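Local coordinates for EcmrR transcriptional regulator (Escherichia coli, PDB 6WL5), which activates transcription as a multidrug-sensing regulator of the MerR family, its C-terminal domain binding small molecules such as cetyl-trimethyl-ammonium, at residues A[97-101]-A[115-120]; A[100-106]-A[145-151]. All coordinates share one frame; numbering follows the deposited sequence. Where two conformers were deposited one is given.

Contact 1: A[97-101]-A[115-120]; sequences AVTVI and YLMQWV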
loop_
_atom_site.group_PDB
_atom_site.type_symbol
_atom_site.label_atom_id
_atom_site.label_comp_id
_atom_site.label_asym_id
_atom_site.label_seq_id
_atom_site.Cartn_x
_atom_site.Cartn_y
_atom_site.Cartn_z
ATOM N N ALA A 97 5.964 5.410 -10.674
ATOM C CA ALA A 97 5.167 4.195 -10.600
ATOM C C ALA A 97 4.227 4.086 -11.781
ATOM O O ALA A 97 3.631 5.091 -12.207
ATOM C CB ALA A 97 4.323 4.167 -9.314
ATOM N N VAL A 98 4.037 2.851 -12.250
ATOM C CA VAL A 98 2.872 2.523 -13.053
ATOM C C VAL A 98 1.791 1.982 -12.131
ATOM O O VAL A 98 2.068 1.172 -11.226
ATOM C CB VAL A 98 3.226 1.575 -14.208
ATOM C CG1 VAL A 98 3.758 0.214 -13.750
ATOM C CG2 VAL A 98 2.054 1.435 -15.174
ATOM N N THR A 99 0.578 2.506 -12.296
ATOM C CA THR A 99 -0.519 2.252 -11.374
ATOM C C THR A 99 -1.779 1.803 -12.101
ATOM O O THR A 99 -2.017 2.172 -13.255
ATOM C CB THR A 99 -0.822 3.521 -10.547
ATOM O OG1 THR A 99 -1.430 4.537 -11.364
ATOM C CG2 THR A 99 0.428 4.092 -9.905
ATOM N N VAL A 100 -2.623 1.043 -11.388
ATOM C CA VAL A 100 -3.997 0.783 -11.806
ATOM C C VAL A 100 -4.886 0.887 -10.587
ATOM O O VAL A 100 -4.442 0.663 -9.467
ATOM C CB VAL A 100 -4.220 -0.591 -12.466
ATOM C CG1 VAL A 100 -3.451 -0.689 -13.758
ATOM C CG2 VAL A 100 -3.868 -1.738 -11.514
ATOM N N ILE A 101 -6.123 1.217 -10.828
ATOM C CA ILE A 101 -7.160 1.141 -9.802
ATOM C C ILE A 101 -7.864 -0.206 -9.871
ATOM O O ILE A 101 -8.411 -0.595 -10.920
ATOM C CB ILE A 101 -8.173 2.292 -9.963
ATOM C CG1 ILE A 101 -7.491 3.640 -9.722
ATOM C CG2 ILE A 101 -9.397 2.092 -9.050
ATOM C CD1 ILE A 101 -7.245 3.974 -8.255
ATOM N N TYR A 115 -2.019 -7.893 -14.100
ATOM C CA TYR A 115 -2.079 -6.884 -15.136
ATOM C C TYR A 115 -0.856 -5.992 -15.161
ATOM O O TYR A 115 -0.315 -5.741 -16.215
ATOM C CB TYR A 115 -3.313 -6.006 -14.933
ATOM C CG TYR A 115 -3.617 -5.109 -16.097
ATOM C CD1 TYR A 115 -3.124 -3.828 -16.166
ATOM C CD2 TYR A 115 -4.410 -5.558 -17.101
ATOM C CE1 TYR A 115 -3.417 -3.022 -17.254
ATOM C CE2 TYR A 115 -4.718 -4.775 -18.164
ATOM C CZ TYR A 115 -4.219 -3.516 -18.233
ATOM O OH TYR A 115 -4.597 -2.790 -19.326
ATOM N N LEU A 116 -0.413 -5.535 -14.003
ATOM C CA LEU A 116 0.741 -4.630 -13.971
ATOM C C LEU A 116 2.034 -5.361 -14.311
ATOM O O LEU A 116 2.898 -4.796 -14.982
ATOM C CB LEU A 116 0.853 -3.922 -12.617
ATOM C CG LEU A 116 -0.106 -2.746 -12.420
ATOM C CD1 LEU A 116 0.042 -2.249 -11.002
ATOM C CD2 LEU A 116 0.193 -1.648 -13.428
ATOM N N MET A 117 2.194 -6.617 -13.839
ATOM C CA MET A 117 3.368 -7.414 -14.220
ATOM C C MET A 117 3.459 -7.522 -15.742
ATOM O O MET A 117 4.539 -7.349 -16.320
ATOM C CB MET A 117 3.334 -8.828 -13.579
ATOM C CG MET A 117 3.753 -8.912 -12.069
ATOM S SD MET A 117 3.843 -10.539 -11.192
ATOM C CE MET A 117 2.131 -10.790 -10.702
ATOM N N GLN A 118 2.324 -7.769 -16.410
ATOM C CA GLN A 118 2.299 -7.883 -17.869
ATOM C C GLN A 118 2.580 -6.540 -18.536
ATOM O O GLN A 118 3.336 -6.476 -19.523
ATOM C CB GLN A 118 0.960 -8.437 -18.332
ATOM C CG GLN A 118 0.839 -8.759 -19.792
ATOM C CD GLN A 118 1.658 -9.974 -20.196
ATOM O OE1 GLN A 118 1.502 -11.061 -19.623
ATOM N NE2 GLN A 118 2.553 -9.797 -21.161
ATOM N N TRP A 119 2.011 -5.466 -17.994
ATOM C CA TRP A 119 2.232 -4.145 -18.562
ATOM C C TRP A 119 3.707 -3.794 -18.535
ATOM O O TRP A 119 4.249 -3.252 -19.501
ATOM C CB TRP A 119 1.424 -3.113 -17.767
ATOM C CG TRP A 119 1.459 -1.735 -18.413
ATOM C CD1 TRP A 119 0.514 -1.204 -19.233
ATOM C CD2 TRP A 119 2.481 -0.740 -18.278
ATOM N NE1 TRP A 119 0.886 0.058 -19.637
ATOM C CE2 TRP A 119 2.091 0.366 -19.064
ATOM C CE3 TRP A 119 3.711 -0.690 -17.598
ATOM C CZ2 TRP A 119 2.873 1.512 -19.183
ATOM C CZ3 TRP A 119 4.468 0.449 -17.684
ATOM C CH2 TRP A 119 4.053 1.537 -18.490
ATOM N N VAL A 120 4.364 -4.056 -17.416
ATOM C CA VAL A 120 5.779 -3.736 -17.292
ATOM C C VAL A 120 6.586 -4.450 -18.366
ATOM O O VAL A 120 7.428 -3.837 -19.057
ATOM C CB VAL A 120 6.243 -4.061 -15.865
ATOM C CG1 VAL A 120 7.702 -4.051 -15.775
ATOM C CG2 VAL A 120 5.663 -3.042 -14.869
#

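Contact 2: A[100-106]-A[145-151]; sequences VIHKGPY and SAEWMTE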
loop_
_atom_site.group_PDB
_atom_site.type_symbol
_atom_site.label_atom_id
_atom_site.label_comp_id
_atom_site.label_asym_id
_atom_site.label_seq_id
_atom_site.Cartn_x
_atom_site.Cartn_y
_atom_site.Cartn_z
ATOM N N VAL A 100 -2.623 1.043 -11.388
ATOM C CA VAL A 100 -3.997 0.783 -11.806
ATOM C C VAL A 100 -4.886 0.887 -10.587
ATOM O O VAL A 100 -4.442 0.663 -9.467
ATOM C CB VAL A 100 -4.220 -0.591 -12.466
ATOM C CG1 VAL A 100 -3.451 -0.689 -13.758
ATOM C CG2 VAL A 100 -3.868 -1.738 -11.514
ATOM N N ILE A 101 -6.123 1.217 -10.828
ATOM C CA ILE A 101 -7.160 1.141 -9.802
ATOM C C ILE A 101 -7.864 -0.206 -9.871
ATOM O O ILE A 101 -8.411 -0.595 -10.920
ATOM C CB ILE A 101 -8.173 2.292 -9.963
ATOM C CG1 ILE A 101 -7.491 3.640 -9.722
ATOM C CG2 ILE A 101 -9.397 2.092 -9.050
ATOM C CD1 ILE A 101 -7.245 3.974 -8.255
ATOM N N HIS A 102 -7.891 -0.897 -8.729
ATOM C CA HIS A 102 -8.708 -2.077 -8.531
ATOM C C HIS A 102 -10.007 -1.679 -7.829
ATOM O O HIS A 102 -9.991 -1.163 -6.699
ATOM C CB HIS A 102 -7.974 -3.101 -7.684
ATOM C CG HIS A 102 -8.784 -4.315 -7.429
ATOM N ND1 HIS A 102 -8.984 -5.286 -8.394
ATOM C CD2 HIS A 102 -9.519 -4.683 -6.354
ATOM C CE1 HIS A 102 -9.802 -6.205 -7.901
ATOM N NE2 HIS A 102 -10.100 -5.885 -6.656
ATOM N N LYS A 103 -11.116 -1.809 -8.540
ATOM C CA LYS A 103 -12.432 -1.612 -7.958
ATOM C C LYS A 103 -12.954 -2.933 -7.414
ATOM O O LYS A 103 -12.773 -3.987 -8.023
ATOM C CB LYS A 103 -13.405 -1.090 -9.014
ATOM C CG LYS A 103 -13.164 0.374 -9.409
ATOM C CD LYS A 103 -13.311 1.337 -8.203
ATOM C CE LYS A 103 -14.750 1.429 -7.740
ATOM N NZ LYS A 103 -15.589 1.976 -8.842
ATOM N N GLY A 104 -13.606 -2.871 -6.261
ATOM C CA GLY A 104 -14.246 -4.031 -5.700
ATOM C C GLY A 104 -13.501 -4.708 -4.572
ATOM O O GLY A 104 -12.513 -4.203 -4.020
ATOM N N PRO A 105 -14.059 -5.848 -4.154
ATOM C CA PRO A 105 -13.525 -6.584 -3.012
ATOM C C PRO A 105 -12.129 -7.122 -3.263
ATOM O O PRO A 105 -11.629 -7.169 -4.393
ATOM C CB PRO A 105 -14.520 -7.749 -2.839
ATOM C CG PRO A 105 -15.691 -7.429 -3.623
ATOM C CD PRO A 105 -15.322 -6.420 -4.655
ATOM N N TYR A 106 -11.474 -7.482 -2.161
ATOM C CA TYR A 106 -10.044 -7.793 -2.187
ATOM C C TYR A 106 -9.723 -9.187 -2.683
ATOM O O TYR A 106 -8.557 -9.447 -2.989
ATOM C CB TYR A 106 -9.433 -7.562 -0.808
ATOM C CG TYR A 106 -9.601 -6.175 -0.250
ATOM C CD1 TYR A 106 -9.416 -5.057 -1.057
ATOM C CD2 TYR A 106 -9.904 -5.964 1.076
ATOM C CE1 TYR A 106 -9.503 -3.770 -0.548
ATOM C CE2 TYR A 106 -9.986 -4.692 1.595
ATOM C CZ TYR A 106 -9.789 -3.587 0.792
ATOM O OH TYR A 106 -9.926 -2.326 1.331
ATOM N N SER A 145 -19.494 -3.096 -1.560
ATOM C CA SER A 145 -18.098 -3.433 -1.831
ATOM C C SER A 145 -17.723 -3.337 -3.296
ATOM O O SER A 145 -16.519 -3.304 -3.594
ATOM C CB SER A 145 -17.783 -4.837 -1.309
ATOM O OG SER A 145 -18.604 -5.802 -1.919
ATOM N N ALA A 146 -18.693 -3.267 -4.221
ATOM C CA ALA A 146 -18.324 -3.028 -5.613
ATOM C C ALA A 146 -17.688 -1.654 -5.815
ATOM O O ALA A 146 -16.979 -1.438 -6.823
ATOM C CB ALA A 146 -19.557 -3.122 -6.495
ATOM N N GLU A 147 -17.887 -0.739 -4.861
ATOM C CA GLU A 147 -17.356 0.608 -4.934
ATOM C C GLU A 147 -16.069 0.813 -4.146
ATOM O O GLU A 147 -15.537 1.923 -4.124
ATOM C CB GLU A 147 -18.406 1.614 -4.497
ATOM C CG GLU A 147 -19.634 1.642 -5.457
ATOM C CD GLU A 147 -19.277 1.917 -6.955
ATOM O OE1 GLU A 147 -18.301 2.655 -7.288
ATOM O OE2 GLU A 147 -19.994 1.392 -7.835
ATOM N N TRP A 148 -15.513 -0.237 -3.559
ATOM C CA TRP A 148 -14.180 -0.102 -2.984
ATOM C C TRP A 148 -13.148 0.236 -4.067
ATOM O O TRP A 148 -13.301 -0.107 -5.249
ATOM C CB TRP A 148 -13.797 -1.390 -2.293
ATOM C CG TRP A 148 -14.665 -1.708 -1.125
ATOM C CD1 TRP A 148 -15.745 -0.989 -0.620
ATOM C CD2 TRP A 148 -14.524 -2.856 -0.294
ATOM N NE1 TRP A 148 -16.238 -1.625 0.498
ATOM C CE2 TRP A 148 -15.520 -2.780 0.705
ATOM C CE3 TRP A 148 -13.636 -3.957 -0.298
ATOM C CZ2 TRP A 148 -15.659 -3.771 1.689
ATOM C CZ3 TRP A 148 -13.777 -4.943 0.663
ATOM C CH2 TRP A 148 -14.767 -4.832 1.661
ATOM N N MET A 149 -12.104 0.952 -3.665
ATOM C CA MET A 149 -11.102 1.454 -4.599
ATOM C C MET A 149 -9.745 1.359 -3.932
ATOM O O MET A 149 -9.519 1.953 -2.864
ATOM C CB MET A 149 -11.423 2.902 -4.988
ATOM C CG MET A 149 -10.306 3.593 -5.693
ATOM S SD MET A 149 -10.719 5.248 -6.244
ATOM C CE MET A 149 -11.970 4.793 -7.416
ATOM N N THR A 150 -8.834 0.647 -4.594
ATOM C CA THR A 150 -7.486 0.365 -4.119
ATOM C C THR A 150 -6.566 0.578 -5.299
ATOM O O THR A 150 -6.779 -0.007 -6.371
ATOM C CB THR A 150 -7.406 -1.093 -3.647
ATOM O OG1 THR A 150 -8.480 -1.388 -2.733
ATOM C CG2 THR A 150 -6.116 -1.419 -2.939
ATOM N N GLU A 151 -5.547 1.402 -5.116
ATOM C CA GLU A 151 -4.607 1.656 -6.187
ATOM C C GLU A 151 -3.362 0.810 -6.001
ATOM O O GLU A 151 -2.742 0.833 -4.929
ATOM C CB GLU A 151 -4.239 3.137 -6.313
ATOM C CG GLU A 151 -3.308 3.383 -7.494
ATOM C CD GLU A 151 -3.158 4.835 -7.867
ATOM O OE1 GLU A 151 -4.060 5.396 -8.540
ATOM O OE2 GLU A 151 -2.122 5.417 -7.490
HETATM O O HOH W 1 -10.712 -2.166 -4.117
HETATM O O HOH W 2 -9.428 -0.255 -0.355
#

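Contact 1: A[97-101]-A[115-120]
Val-98 sets its CG2 methyl over one face of the Trp-119 indole, 3.6 Å from the centroid of the six-membered ring. The line from that centroid to CG2 lies 11° off the ring normal, which meets the geometry of a CH-pi contact. A chi1 of 62° makes this possible: it turns CG2 opposite the backbone N and out over the indole, while CG1 sits between the N and the carbonyl carbon and meets CG2 of Val-120 at 3.9 Å. The same CG2 also flanks Leu-116, with CD2 of that leucine 4.0 Å away from CG2 of Val-98.

Two residues further along the strand, Val-100 faces the helix again, as strand alternation requires, while Thr-99 between them points to the other side. Val-100 and Leu-116 reach for each other tip to tip, CG1 of the valine lying 3.8 Å from CD2 of the leucine. The other leucine branch, CD1, lies 4.0 Å from Val-100 CG2, so each leucine methyl meets a valine methyl. Val-100 CG1 also approaches CD1 of Tyr-115 obliquely, at 4.0 Å.

Tyr-115 with Trp-119 and Leu-116 with Val-120 are i/i+4 pairs, so the four line one side of the helix, and the segment axes come within 9.3 Å at an angle of 143°. This is helix-on-sheet packing: Leu-116 continues onto Ile-152 and Phe-154 of the neighbouring strand, and Trp-119 onto Tyr-125. Met-117, on another side of the helix, touches bound cetyl-trimethyl-ammonium. An alanine in place of Trp-119 would remove the indole, and would probably open a gap beside Val-98 CG2 and leave that methyl without its aromatic partner.

No hydrogen bond joins the two segments, so their fit rests on dispersion, one CH-pi interaction and the complementary shapes of branched side chains.

Contact 2: A[100-106]-A[145-151]
Trp-148 overlaps the Tyr-106 ring, its CE3 lying 4.0 Å above the tyrosine plane and over the ring centre. The two ring planes meet obliquely, at 43°. At its edge, Tyr-106 meets Thr-150: OG1 lies in the ring plane, 3.4 Å from Tyr-106 CE1. That hydroxyl donates to a water that in turn donates to the carbonyl oxygens of His-102 and Gly-104, and accepts from a second water bound to Tyr-106 OH. Tyr-106 also belongs to a cetyl-trimethyl-ammonium pocket.

The backbones pair as antiparallel strands in the sheet of this GyrI-like domain. His-102 and Thr-150 are its hydrogen-bonded pair (His-102 N to Thr-150 O 2.8 Å, Thr-150 N to His-102 O 3.0 Å). Beyond the strand, Gly-104 N donates to Trp-148 O at 3.0 Å, from above the carbonyl plane. The His-102 imidazole is held at both nitrogens: NE2 donates in its ring plane to Pro-105 O at 3.0 Å, and ND1 bonds to Tyr-4 OH. Lys-103, bent at three successive torsions, curls over Trp-148 O and, in one of its two conformers, brings NZ to Glu-147 OE1 from above the carboxylate plane, a salt bridge of 3.2 Å.

Both contacts grow from strand 88-103 and share Val-100 and Ile-101, yet their centres are 15 Å apart. Along the chain the order is 97-101, 100-106, 115-120 and 145-151, so the strand comes first, then helix 109-123, then the start of strand 149-158. Contact 1 lays the helix across a face of the sheet, whereas contact 2 joins neighbouring strands within it and extends into the turns at their ends. Val-100 bridges the two, its side chain turned to the helix and its backbone in the sheet. Met-117 and Tyr-106 belong to different cetyl-trimethyl-ammonium pockets, so the helix packed on the strand and the turn that follows the strand each contribute to a different one.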